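Local coordinates for protein putative alpha-galactosidase (PDB 4NZJ) that probably hydrolyses terminal, non-reducing alpha-D-galactose residues from alpha-D-galactosides, as a member of glycoside hydrolase family 27, at residues G277-I282 with H294-I299; P18-N23 with Q87-I92; D377-A382 with Y443-H448. All blocks are in the same frame, centred on the assembly; numbering follows the deposited sequence. Where two conformers were deposited one is given.

Contact 1 (G277-I282 with H294-I299)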
ATOM      1  N   GLY A 277      -7.104   9.803  12.561  1.00 20.57           N
ATOM      2  CA  GLY A 277      -7.361   8.747  13.524  1.00 21.22           C
ATOM      3  C   GLY A 277      -7.760   7.468  12.814  1.00 20.23           C
ATOM      4  O   GLY A 277      -7.958   7.448  11.591  1.00 20.06           O
ATOM      5  N   ASP A 278      -7.904   6.405  13.595  1.00 19.87           N
ATOM      6  CA  ASP A 278      -8.119   5.071  13.060  1.00 19.51           C
ATOM      7  C   ASP A 278      -9.415   4.957  12.273  1.00 18.22           C
ATOM      8  O   ASP A 278     -10.440   5.508  12.666  1.00 18.83           O
ATOM      9  CB  ASP A 278      -8.141   4.043  14.197  1.00 21.78           C
ATOM     10  CG  ASP A 278      -6.797   3.886  14.888  1.00 24.24           C
ATOM     11  OD1 ASP A 278      -5.769   4.404  14.396  1.00 24.52           O
ATOM     12  OD2 ASP A 278      -6.773   3.215  15.943  1.00 27.02           O
ATOM     13  N   ILE A 279      -9.342   4.225  11.160  1.00 18.70           N
ATOM     14  CA  ILE A 279     -10.505   3.918  10.342  1.00 18.59           C
ATOM     15  C   ILE A 279     -11.301   2.782  10.981  1.00 19.66           C
ATOM     16  O   ILE A 279     -10.733   1.873  11.586  1.00 20.73           O
ATOM     17  CB  ILE A 279     -10.095   3.536   8.898  1.00 19.59           C
ATOM     18  CG1 ILE A 279     -11.308   3.578   7.965  1.00 21.40           C
ATOM     19  CG2 ILE A 279      -9.401   2.176   8.840  1.00 21.15           C
ATOM     20  CD1 ILE A 279     -10.933   3.525   6.495  1.00 20.79           C
ATOM     21  N   GLY A 280     -12.616   2.875  10.871  1.00 19.68           N
ATOM     22  CA  GLY A 280     -13.506   1.797  11.244  1.00 21.42           C
ATOM     23  C   GLY A 280     -14.113   1.150  10.012  1.00 22.60           C
ATOM     24  O   GLY A 280     -14.095   1.718   8.913  1.00 21.51           O
ATOM     25  N   ASP A 281     -14.654  -0.047  10.207  1.00 21.82           N
ATOM     26  CA  ASP A 281     -15.384  -0.758   9.164  1.00 21.84           C
ATOM     27  C   ASP A 281     -16.800  -0.183   9.115  1.00 21.79           C
ATOM     28  O   ASP A 281     -17.773  -0.805   9.546  1.00 21.96           O
ATOM     29  CB  ASP A 281     -15.365  -2.258   9.488  1.00 23.09           C
ATOM     30  CG  ASP A 281     -16.086  -3.108   8.459  1.00 26.28           C
ATOM     31  OD1 ASP A 281     -16.248  -2.669   7.303  1.00 23.63           O
ATOM     32  OD2 ASP A 281     -16.491  -4.236   8.832  1.00 28.06           O
ATOM     33  N   ILE A 282     -16.901   1.036   8.589  1.00 21.72           N
ATOM     34  CA  ILE A 282     -18.131   1.805   8.627  1.00 22.40           C
ATOM     35  C   ILE A 282     -18.051   2.936   7.591  1.00 20.79           C
ATOM     36  O   ILE A 282     -16.976   3.481   7.338  1.00 20.68           O
ATOM     37  CB  ILE A 282     -18.405   2.340  10.055  1.00 25.41           C
ATOM     38  CG1 ILE A 282     -19.791   2.970  10.149  1.00 27.50           C
ATOM     39  CG2 ILE A 282     -17.315   3.310  10.495  1.00 25.15           C
ATOM     40  CD1 ILE A 282     -20.289   3.157  11.571  1.00 29.90           C
ATOM     41  N   HIS A 294     -13.163   6.520  12.683  1.00 20.36           N
ATOM     42  CA  HIS A 294     -13.652   7.346  11.589  1.00 20.65           C
ATOM     43  C   HIS A 294     -14.182   6.464  10.468  1.00 20.09           C
ATOM     44  O   HIS A 294     -13.578   5.428  10.153  1.00 20.52           O
ATOM     45  CB  HIS A 294     -12.517   8.192  11.011  1.00 22.69           C
ATOM     46  CG  HIS A 294     -11.910   9.146  11.988  1.00 27.63           C
ATOM     47  ND1 HIS A 294     -12.200  10.493  11.987  1.00 31.81           N
ATOM     48  CD2 HIS A 294     -11.038   8.948  13.004  1.00 32.19           C
ATOM     49  CE1 HIS A 294     -11.522  11.086  12.953  1.00 32.73           C
ATOM     50  NE2 HIS A 294     -10.816  10.171  13.591  1.00 32.62           N
ATOM     51  N   GLY A 295     -15.267   6.900   9.842  1.00 19.39           N
ATOM     52  CA  GLY A 295     -15.797   6.231   8.661  1.00 19.94           C
ATOM     53  C   GLY A 295     -14.986   6.520   7.417  1.00 19.31           C
ATOM     54  O   GLY A 295     -14.177   7.448   7.374  1.00 18.51           O
ATOM     55  N   ILE A 296     -15.217   5.707   6.390  1.00 19.00           N
ATOM     56  CA  ILE A 296     -14.537   5.843   5.108  1.00 17.65           C
ATOM     57  C   ILE A 296     -14.747   7.249   4.548  1.00 17.43           C
ATOM     58  O   ILE A 296     -13.789   7.889   4.115  1.00 17.41           O
ATOM     59  CB  ILE A 296     -15.069   4.786   4.107  1.00 19.26           C
ATOM     60  CG1 ILE A 296     -14.610   3.383   4.531  1.00 19.43           C
ATOM     61  CG2 ILE A 296     -14.616   5.100   2.683  1.00 18.77           C
ATOM     62  CD1 ILE A 296     -15.466   2.260   3.987  1.00 19.55           C
ATOM     63  N   LEU A 297     -15.990   7.720   4.549  1.00 17.39           N
ATOM     64  CA  LEU A 297     -16.304   9.050   4.006  1.00 19.10           C
ATOM     65  C   LEU A 297     -15.548  10.140   4.745  1.00 18.89           C
ATOM     66  O   LEU A 297     -15.106  11.121   4.149  1.00 20.44           O
ATOM     67  CB  LEU A 297     -17.800   9.342   4.074  1.00 20.30           C
ATOM     68  CG  LEU A 297     -18.699   8.514   3.157  1.00 21.75           C
ATOM     69  CD1 LEU A 297     -20.113   9.059   3.190  1.00 23.48           C
ATOM     70  CD2 LEU A 297     -18.155   8.495   1.735  1.00 22.66           C
ATOM     71  N   ASN A 298     -15.398   9.961   6.048  1.00 19.27           N
ATOM     72  CA  ASN A 298     -14.774  10.979   6.888  1.00 19.09           C
ATOM     73  C   ASN A 298     -13.291  11.105   6.615  1.00 19.16           C
ATOM     74  O   ASN A 298     -12.736  12.206   6.609  1.00 18.99           O
ATOM     75  CB  ASN A 298     -15.046  10.655   8.349  1.00 19.58           C
ATOM     76  CG  ASN A 298     -16.516  10.418   8.597  1.00 21.70           C
ATOM     77  OD1 ASN A 298     -17.025   9.320   8.360  1.00 22.96           O
ATOM     78  ND2 ASN A 298     -17.215  11.451   9.017  1.00 21.69           N
ATOM     79  N   ILE A 299     -12.648   9.977   6.345  1.00 18.57           N
ATOM     80  CA  ILE A 299     -11.237   9.986   6.024  1.00 18.35           C
ATOM     81  C   ILE A 299     -11.007  10.584   4.624  1.00 18.71           C
ATOM     82  O   ILE A 299     -10.016  11.268   4.409  1.00 17.68           O
ATOM     83  CB  ILE A 299     -10.603   8.588   6.213  1.00 19.58           C
ATOM     84  CG1 ILE A 299     -10.503   8.309   7.721  1.00 21.08           C
ATOM     85  CG2 ILE A 299      -9.230   8.523   5.562  1.00 19.17           C
ATOM     86  CD1 ILE A 299      -9.988   6.942   8.100  1.00 23.17           C
TER
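Asp278 and Gly280 grip His294 from both ends of its backbone, one accepting and one donating. His294 N gives its hydrogen to Asp278 O at 2.9 Å, nearly along the C=O axis, and Gly280 N donates to His294 O at 2.8 Å from a position tilted out of the carbonyl plane. Together they form a single beta bridge centred on Ile279 and His294, too short to count as a sheet. A third bond follows: Ile296 N reaches Ile282 O at 3.0 Å, in the plane of that carbonyl. Because Gly295 is the N-cap of helix 296-303, this bond ties an amide of the first helical turn to the loop. Two CA-H...O contacts back up the polar pairing, from Ile279 CA to His294 O and from Gly295 CA to Ile282 O.

The setting is the eight-stranded TIM barrel: 277-282 belongs to the loop that leaves the sixth barrel strand, 272-274, and 294-299 leads into helix 296-303, with the short helix 287-290 lying between the two segments. The CB of Asp278 points away from 294-299, and OD1 forms a salt bridge with Arg274; the Asp278 side chain lies about 5 Å from a bound glycerol, probably from the crystallisation liquor.

Apolar contacts gather round Ile279. Ile299 CD1 pushes against Ile279 CB at 3.5 Å, tighter than usual for two carbons, the two side chains crossing at about a right angle. With chi1 at -165°, CG1 of Ile279 swings to the side opposite the backbone N, and CD1 comes within 4.2 Å of Ile296 CG1. His347 and Trp351 of helix 341-353 also touch this isoleucine cluster.

Asp278 O also lies in plane at the edge of the His294 ring, 3.5 Å from CD2, while CD2 comes within 3.6 Å of Gly277 C.

Contact 2 (P18-N23 with Q87-I92)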
ATOM      1  N   PRO A  18       4.092  -3.114  -9.341  1.00 28.05           N
ATOM      2  CA  PRO A  18       4.770  -1.880  -9.774  1.00 28.47           C
ATOM      3  C   PRO A  18       5.790  -2.102 -10.873  1.00 27.07           C
ATOM      4  O   PRO A  18       6.372  -3.178 -10.957  1.00 27.97           O
ATOM      5  CB  PRO A  18       5.491  -1.415  -8.507  1.00 27.80           C
ATOM      6  CG  PRO A  18       5.741  -2.666  -7.738  1.00 28.50           C
ATOM      7  CD  PRO A  18       4.573  -3.566  -8.023  1.00 28.66           C
ATOM      8  N   HIS A  19       6.019  -1.072 -11.687  1.00 26.44           N
ATOM      9  CA  HIS A  19       7.035  -1.108 -12.739  1.00 27.68           C
ATOM     10  C   HIS A  19       8.256  -0.241 -12.398  1.00 28.54           C
ATOM     11  O   HIS A  19       9.095   0.043 -13.258  1.00 27.13           O
ATOM     12  CB  HIS A  19       6.420  -0.649 -14.065  1.00 30.91           C
ATOM     13  CG  HIS A  19       5.204  -1.430 -14.467  1.00 33.04           C
ATOM     14  ND1 HIS A  19       5.252  -2.771 -14.789  1.00 36.50           N
ATOM     15  CD2 HIS A  19       3.910  -1.057 -14.608  1.00 34.20           C
ATOM     16  CE1 HIS A  19       4.038  -3.191 -15.102  1.00 37.17           C
ATOM     17  NE2 HIS A  19       3.206  -2.170 -14.999  1.00 36.57           N
ATOM     18  N   ILE A  20       8.346   0.180 -11.138  1.00 27.62           N
ATOM     19  CA  ILE A  20       9.516   0.898 -10.634  1.00 27.15           C
ATOM     20  C   ILE A  20       9.694   0.501  -9.180  1.00 26.65           C
ATOM     21  O   ILE A  20       8.712   0.284  -8.472  1.00 26.29           O
ATOM     22  CB  ILE A  20       9.377   2.429 -10.778  1.00 28.56           C
ATOM     23  CG1 ILE A  20      10.703   3.116 -10.445  1.00 29.30           C
ATOM     24  CG2 ILE A  20       8.251   2.972  -9.899  1.00 27.52           C
ATOM     25  CD1 ILE A  20      10.706   4.599 -10.725  1.00 31.82           C
ATOM     26  N   ILE A  21      10.945   0.359  -8.750  1.00 23.56           N
ATOM     27  CA  ILE A  21      11.251  -0.064  -7.387  0.50 23.42           C
ATOM     28  C   ILE A  21      12.538   0.618  -6.920  1.00 23.16           C
ATOM     29  O   ILE A  21      13.523   0.663  -7.662  1.00 23.44           O
ATOM     30  CB  ILE A  21      11.363  -1.610  -7.293  0.50 23.95           C
ATOM     31  CG1 ILE A  21      11.546  -2.077  -5.841  0.50 24.45           C
ATOM     32  CG2 ILE A  21      12.504  -2.138  -8.153  0.50 24.98           C
ATOM     33  CD1 ILE A  21      10.282  -2.042  -5.018  0.50 25.83           C
ATOM     34  N   GLY A  22      12.513   1.142  -5.696  1.00 21.79           N
ATOM     35  CA  GLY A  22      13.652   1.824  -5.106  1.00 21.09           C
ATOM     36  C   GLY A  22      14.245   1.026  -3.964  1.00 21.46           C
ATOM     37  O   GLY A  22      13.531   0.329  -3.237  1.00 22.58           O
ATOM     38  N   ASN A  23      15.563   1.128  -3.811  1.00 20.19           N
ATOM     39  CA  ASN A  23      16.280   0.487  -2.714  1.00 20.93           C
ATOM     40  C   ASN A  23      17.559   1.273  -2.412  1.00 19.96           C
ATOM     41  O   ASN A  23      18.110   1.915  -3.302  1.00 21.17           O
ATOM     42  CB  ASN A  23      16.620  -0.959  -3.093  1.00 21.71           C
ATOM     43  CG  ASN A  23      16.808  -1.864  -1.887  1.00 23.20           C
ATOM     44  OD1 ASN A  23      17.845  -2.519  -1.738  1.00 27.01           O
ATOM     45  ND2 ASN A  23      15.805  -1.925  -1.034  1.00 22.36           N
ATOM     46  N   GLN A  87       9.076  -3.650 -18.929  1.00 32.92           N
ATOM     47  CA  GLN A  87      10.226  -2.956 -18.361  1.00 33.95           C
ATOM     48  C   GLN A  87      10.054  -2.820 -16.850  1.00 30.40           C
ATOM     49  O   GLN A  87       8.938  -2.647 -16.350  1.00 29.28           O
ATOM     50  CB  GLN A  87      10.389  -1.557 -18.973  1.00 38.66           C
ATOM     51  CG  GLN A  87      10.460  -1.502 -20.493  1.00 44.74           C
ATOM     52  CD  GLN A  87      11.770  -2.017 -21.050  1.00 50.25           C
ATOM     53  OE1 GLN A  87      12.032  -3.220 -21.040  1.00 54.48           O
ATOM     54  NE2 GLN A  87      12.595  -1.108 -21.565  1.00 51.68           N
ATOM     55  N   LEU A  88      11.166  -2.904 -16.129  1.00 28.10           N
ATOM     56  CA  LEU A  88      11.213  -2.567 -14.709  1.00 26.82           C
ATOM     57  C   LEU A  88      12.374  -1.608 -14.500  1.00 27.07           C
ATOM     58  O   LEU A  88      13.492  -1.882 -14.932  1.00 28.10           O
ATOM     59  CB  LEU A  88      11.411  -3.816 -13.852  1.00 27.04           C
ATOM     60  CG  LEU A  88      11.666  -3.596 -12.355  1.00 26.35           C
ATOM     61  CD1 LEU A  88      10.430  -3.048 -11.656  1.00 26.55           C
ATOM     62  CD2 LEU A  88      12.128  -4.883 -11.691  1.00 26.41           C
ATOM     63  N   VAL A  89      12.104  -0.479 -13.849  1.00 25.96           N
ATOM     64  CA  VAL A  89      13.160   0.459 -13.493  1.00 26.71           C
ATOM     65  C   VAL A  89      13.536   0.222 -12.037  1.00 24.67           C
ATOM     66  O   VAL A  89      12.673   0.238 -11.155  1.00 24.31           O
ATOM     67  CB  VAL A  89      12.727   1.922 -13.713  1.00 29.47           C
ATOM     68  CG1 VAL A  89      13.777   2.888 -13.172  1.00 29.73           C
ATOM     69  CG2 VAL A  89      12.488   2.169 -15.194  1.00 30.27           C
ATOM     70  N   ILE A  90      14.821  -0.030 -11.798  1.00 24.33           N
ATOM     71  CA  ILE A  90      15.339  -0.169 -10.442  1.00 23.23           C
ATOM     72  C   ILE A  90      16.152   1.078 -10.118  1.00 22.84           C
ATOM     73  O   ILE A  90      17.124   1.377 -10.802  1.00 25.00           O
ATOM     74  CB  ILE A  90      16.220  -1.425 -10.295  1.00 24.01           C
ATOM     75  CG1 ILE A  90      15.382  -2.675 -10.584  1.00 24.64           C
ATOM     76  CG2 ILE A  90      16.827  -1.496  -8.896  1.00 23.90           C
ATOM     77  CD1 ILE A  90      16.172  -3.968 -10.632  1.00 25.42           C
ATOM     78  N   ARG A  91      15.739   1.804  -9.082  1.00 21.96           N
ATOM     79  CA  ARG A  91      16.453   3.000  -8.658  1.00 22.86           C
ATOM     80  C   ARG A  91      17.185   2.694  -7.370  1.00 21.99           C
ATOM     81  O   ARG A  91      16.563   2.388  -6.346  1.00 21.92           O
ATOM     82  CB  ARG A  91      15.503   4.183  -8.450  1.00 23.67           C
ATOM     83  CG  ARG A  91      16.204   5.441  -7.927  1.00 24.21           C
ATOM     84  CD  ARG A  91      15.297   6.655  -8.015  1.00 25.16           C
ATOM     85  NE  ARG A  91      14.859   6.858  -9.391  1.00 26.02           N
ATOM     86  CZ  ARG A  91      13.740   7.480  -9.759  1.00 27.49           C
ATOM     87  NH1 ARG A  91      12.919   8.004  -8.855  1.00 29.33           N
ATOM     88  NH2 ARG A  91      13.443   7.583 -11.047  1.00 29.67           N
ATOM     89  N   ILE A  92      18.512   2.755  -7.434  1.00 21.36           N
ATOM     90  CA  ILE A  92      19.344   2.601  -6.257  1.00 22.09           C
ATOM     91  C   ILE A  92      19.763   3.997  -5.819  1.00 22.41           C
ATOM     92  O   ILE A  92      20.381   4.738  -6.579  1.00 23.58           O
ATOM     93  CB  ILE A  92      20.568   1.708  -6.539  1.00 23.60           C
ATOM     94  CG1 ILE A  92      20.113   0.331  -7.049  1.00 22.92           C
ATOM     95  CG2 ILE A  92      21.430   1.563  -5.291  1.00 23.59           C
ATOM     96  CD1 ILE A  92      19.214  -0.443  -6.106  1.00 22.89           C
TER
HETATM   97  O   HOH W   1       7.330  -4.432 -14.703  1.00 39.86           O
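Ile20 and Ile21 run parallel to Val89 and Ile90, the axes of strands 20-23 and 87-92 passing 4.8 Å apart with 18° between their directions. Four backbone bonds alternate in the parallel pattern. Val89 N donates to His19 O from above the carbonyl plane, Ile21 N meets Val89 O almost head-on, Arg91 N reaches Ile21 O at 2.9 Å, and Asn23 N donates to Arg91 O at 3.0 Å, the pairing running on from Asn23 to Gly93. Before the first bond a water continues the link, 2.7 Å from His19 ND1 in the plane of the ring and donating to Gln87 O at 2.9 Å.

On the face carrying Ile20, Val89 and Arg91, Ile20 CG1 lies beside Val89 CB at 4.0 Å, both side chains pointing the same way. Arg91 bends at chi3 (-57°), and Ile20 CD1 sits over one face of its guanidinium, toward the rim; salt bridges to Asp70 and Glu95 hold that group. On the other face Ile21 CG2, in the conformer described, packs alongside Ile90 CG1 at 3.8 Å, and Leu88 CD1 lies 3.6 Å from His19 C. Phe29 of strand 28-36, in the facing sheet, touches both Ile21 and Ile90.

An early strand pairing in parallel with the last strand, while strand 14-15 joins the opposite sheet, is the A'-to-G pairing of immunoglobulin-like sandwiches, consistent with the Ig-like N-terminal domain.

Contact 3 (D377-A382 with Y443-H448)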
ATOM      1  N   ASP A 377      -8.140  -6.050  -8.305  1.00 19.59           N
ATOM      2  CA  ASP A 377      -8.541  -5.322  -9.519  1.00 20.72           C
ATOM      3  C   ASP A 377      -7.293  -4.766 -10.215  1.00 20.53           C
ATOM      4  O   ASP A 377      -6.665  -3.852  -9.691  1.00 19.96           O
ATOM      5  CB  ASP A 377      -9.506  -4.199  -9.143  1.00 22.30           C
ATOM      6  CG  ASP A 377     -10.128  -3.536 -10.345  1.00 24.84           C
ATOM      7  OD1 ASP A 377      -9.378  -3.064 -11.223  1.00 25.08           O
ATOM      8  OD2 ASP A 377     -11.376  -3.481 -10.401  1.00 26.85           O
ATOM      9  N   PRO A 378      -6.919  -5.319 -11.389  1.00 22.15           N
ATOM     10  CA  PRO A 378      -5.618  -4.935 -11.954  1.00 22.51           C
ATOM     11  C   PRO A 378      -5.531  -3.486 -12.436  1.00 21.58           C
ATOM     12  O   PRO A 378      -4.476  -2.869 -12.316  1.00 22.66           O
ATOM     13  CB  PRO A 378      -5.432  -5.889 -13.138  1.00 25.02           C
ATOM     14  CG  PRO A 378      -6.476  -6.941 -12.993  1.00 26.92           C
ATOM     15  CD  PRO A 378      -7.592  -6.348 -12.203  1.00 24.65           C
ATOM     16  N   ASP A 379      -6.622  -2.970 -12.996  1.00 21.97           N
ATOM     17  CA  ASP A 379      -6.650  -1.601 -13.511  1.00 21.56           C
ATOM     18  C   ASP A 379      -6.557  -0.583 -12.385  1.00 20.24           C
ATOM     19  O   ASP A 379      -5.842   0.413 -12.503  1.00 21.09           O
ATOM     20  CB  ASP A 379      -7.927  -1.347 -14.311  1.00 23.26           C
ATOM     21  CG  ASP A 379      -7.917  -2.011 -15.674  1.00 27.59           C
ATOM     22  OD1 ASP A 379      -6.847  -2.450 -16.132  1.00 30.75           O
ATOM     23  OD2 ASP A 379      -8.993  -2.085 -16.295  1.00 30.66           O
ATOM     24  N   LEU A 380      -7.286  -0.816 -11.300  1.00 18.82           N
ATOM     25  CA  LEU A 380      -7.253   0.102 -10.161  1.00 17.98           C
ATOM     26  C   LEU A 380      -5.890   0.087  -9.476  1.00 17.33           C
ATOM     27  O   LEU A 380      -5.359   1.130  -9.121  1.00 18.48           O
ATOM     28  CB  LEU A 380      -8.359  -0.215  -9.160  1.00 18.91           C
ATOM     29  CG  LEU A 380      -9.774   0.121  -9.631  1.00 18.93           C
ATOM     30  CD1 LEU A 380     -10.794  -0.367  -8.618  1.00 19.11           C
ATOM     31  CD2 LEU A 380      -9.925   1.615  -9.864  1.00 19.65           C
ATOM     32  N   ILE A 381      -5.312  -1.097  -9.311  1.00 17.78           N
ATOM     33  CA  ILE A 381      -3.973  -1.196  -8.745  1.00 17.32           C
ATOM     34  C   ILE A 381      -2.943  -0.510  -9.647  1.00 18.36           C
ATOM     35  O   ILE A 381      -2.047   0.188  -9.158  1.00 18.31           O
ATOM     36  CB  ILE A 381      -3.596  -2.656  -8.458  1.00 18.21           C
ATOM     37  CG1 ILE A 381      -4.484  -3.188  -7.328  1.00 18.77           C
ATOM     38  CG2 ILE A 381      -2.121  -2.773  -8.096  1.00 18.44           C
ATOM     39  CD1 ILE A 381      -4.454  -4.691  -7.182  1.00 19.61           C
ATOM     40  N   ALA A 382      -3.072  -0.685 -10.962  1.00 18.22           N
ATOM     41  CA  ALA A 382      -2.159  -0.031 -11.897  1.00 19.53           C
ATOM     42  C   ALA A 382      -2.219   1.496 -11.749  1.00 18.63           C
ATOM     43  O   ALA A 382      -1.198   2.171 -11.826  1.00 21.06           O
ATOM     44  CB  ALA A 382      -2.463  -0.443 -13.328  1.00 21.05           C
ATOM     45  N   TYR A 443     -10.874   5.075 -21.864  1.00 29.68           N
ATOM     46  CA  TYR A 443     -10.907   3.696 -21.381  1.00 29.59           C
ATOM     47  C   TYR A 443     -11.844   3.621 -20.181  1.00 28.32           C
ATOM     48  O   TYR A 443     -11.690   4.387 -19.226  1.00 26.71           O
ATOM     49  CB  TYR A 443      -9.505   3.224 -20.984  1.00 28.45           C
ATOM     50  CG  TYR A 443      -9.470   1.827 -20.397  1.00 28.35           C
ATOM     51  CD1 TYR A 443      -9.716   0.717 -21.193  1.00 30.57           C
ATOM     52  CD2 TYR A 443      -9.190   1.619 -19.051  1.00 27.44           C
ATOM     53  CE1 TYR A 443      -9.688  -0.562 -20.668  1.00 30.53           C
ATOM     54  CE2 TYR A 443      -9.160   0.340 -18.515  1.00 27.08           C
ATOM     55  CZ  TYR A 443      -9.407  -0.748 -19.333  1.00 28.79           C
ATOM     56  OH  TYR A 443      -9.380  -2.032 -18.824  1.00 29.26           O
ATOM     57  N   CYS A 444     -12.807   2.701 -20.241  1.00 28.51           N
ATOM     58  CA  CYS A 444     -13.769   2.510 -19.160  0.80 28.31           C
ATOM     59  C   CYS A 444     -13.396   1.266 -18.352  1.00 27.18           C
ATOM     60  O   CYS A 444     -13.344   0.155 -18.885  1.00 28.28           O
ATOM     61  CB  CYS A 444     -15.187   2.383 -19.723  0.80 31.44           C
ATOM     62  SG  CYS A 444     -15.724   3.774 -20.755  0.80 35.23           S
ATOM     63  N   LEU A 445     -13.125   1.453 -17.067  1.00 26.03           N
ATOM     64  CA  LEU A 445     -12.748   0.328 -16.215  1.00 25.77           C
ATOM     65  C   LEU A 445     -13.922  -0.615 -15.921  1.00 29.62           C
ATOM     66  O   LEU A 445     -13.701  -1.790 -15.636  1.00 29.14           O
ATOM     67  CB  LEU A 445     -12.132   0.808 -14.900  1.00 23.10           C
ATOM     68  CG  LEU A 445     -10.638   1.133 -14.921  1.00 21.62           C
ATOM     69  CD1 LEU A 445     -10.345   2.407 -15.697  1.00 22.37           C
ATOM     70  CD2 LEU A 445     -10.113   1.246 -13.500  1.00 20.47           C
ATOM     71  N   ASP A 446     -15.154  -0.104 -15.979  1.00 30.53           N
ATOM     72  CA  ASP A 446     -16.338  -0.904 -15.658  0.50 34.08           C
ATOM     73  C   ASP A 446     -16.503  -2.091 -16.609  1.00 36.01           C
ATOM     74  O   ASP A 446     -16.875  -3.187 -16.186  1.00 38.38           O
ATOM     75  CB  ASP A 446     -17.610  -0.030 -15.641  0.50 36.04           C
ATOM     76  CG  ASP A 446     -17.974   0.534 -17.014  0.50 39.93           C
ATOM     77  OD1 ASP A 446     -18.428  -0.239 -17.881  0.50 44.73           O
ATOM     78  OD2 ASP A 446     -17.847   1.760 -17.219  0.50 42.72           O
ATOM     79  N   ASN A 447     -16.223  -1.868 -17.893  1.00 36.45           N
ATOM     80  CA  ASN A 447     -16.371  -2.908 -18.918  1.00 39.17           C
ATOM     81  C   ASN A 447     -15.101  -3.197 -19.735  1.00 37.42           C
ATOM     82  O   ASN A 447     -15.142  -3.996 -20.672  1.00 39.71           O
ATOM     83  CB  ASN A 447     -17.538  -2.556 -19.854  1.00 42.53           C
ATOM     84  CG  ASN A 447     -17.387  -1.188 -20.503  1.00 44.39           C
ATOM     85  OD1 ASN A 447     -16.282  -0.672 -20.654  1.00 42.65           O
ATOM     86  ND2 ASN A 447     -18.510  -0.594 -20.889  1.00 48.71           N
ATOM     87  N   HIS A 448     -13.993  -2.546 -19.378  1.00 35.66           N
ATOM     88  CA  HIS A 448     -12.680  -2.759 -20.012  1.00 36.74           C
ATOM     89  C   HIS A 448     -12.655  -2.405 -21.500  1.00 37.55           C
ATOM     90  O   HIS A 448     -11.880  -2.976 -22.275  1.00 39.94           O
ATOM     91  CB  HIS A 448     -12.195  -4.198 -19.778  1.00 40.51           C
ATOM     92  CG  HIS A 448     -12.175  -4.590 -18.335  1.00 41.79           C
ATOM     93  ND1 HIS A 448     -13.269  -5.132 -17.696  1.00 43.84           N
ATOM     94  CD2 HIS A 448     -11.202  -4.492 -17.399  1.00 43.62           C
ATOM     95  CE1 HIS A 448     -12.967  -5.361 -16.429  1.00 42.87           C
ATOM     96  NE2 HIS A 448     -11.720  -4.980 -16.224  1.00 43.32           N
TER
HETATM   97  O   HOH W   2      -9.594  -4.271 -13.803  1.00 38.34           O
HETATM   98  O   HOH W   3     -11.253  -2.363 -14.736  1.00 35.27           O
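Asp379 sets its carboxylate against the phenol end of Tyr443, which donates from OH to Asp379 OD2 at 2.6 Å. The hydroxyl arrives on the syn side of OD2, 24° out of the carboxylate plane; OD2 lies at the ring edge, in its plane, while the carboxylate is turned 78° against the ring. A water gives OD2 a second hydrogen bond, at 2.8 Å, and donates its other hydrogen to Leu445 O at 2.7 Å, so this oxygen is held from two directions by donors.

The pair joins two domains: helix 378-384 comes near the end of the TIM-barrel region, whereas 443-448 leaves strand 441-444 of the C-terminal beta-sandwich and turns back toward strand 449-452. Asp377 is the N-cap of the helix, its OD1 accepting from Leu380 N at 3.1 Å. Asp379 follows in the first turn, where the helix start would tend to stabilise a negative charge.

Beneath the polar bridge, Leu445 CD2 presses on Asp379 CB at 3.5 Å and on Leu380 CD2 at 3.7 Å, the two leucines crossing obliquely. Val470 of the sandwich touches both of them, and helix 341-353 covers Leu380 from the barrel side.

His448 borders the more exposed flank, CD2 at 3.4 Å from Asp379 OD2. Over the centre of its ring lies Leu445 O, and a second water, at the ring's edge, bridges NE2 to Asp377 OD1.

From the N terminus, contact 2 comes first: 63 residues, rich in strand and without helix, separate its segments, and their pairing closes the Ig-like domain. Contact 1 follows within the barrel, where 11 residues, including the short helix 287-290, separate its segments in the excursion after the sixth strand. Contact 3 closes last, spanning 60 residues from the barrel's end into the C-terminal sandwich. The three are in series, neither nested nor crossed. Contacts 1 and 2 lie on opposite sides of the chain's centre. Helix 341-353 touches both contact 1 and contact 3, while contacts 2 and 3 come to about 6 Å between nearest atoms without touching; Ser17, just before segment 18-23, touches Ala382.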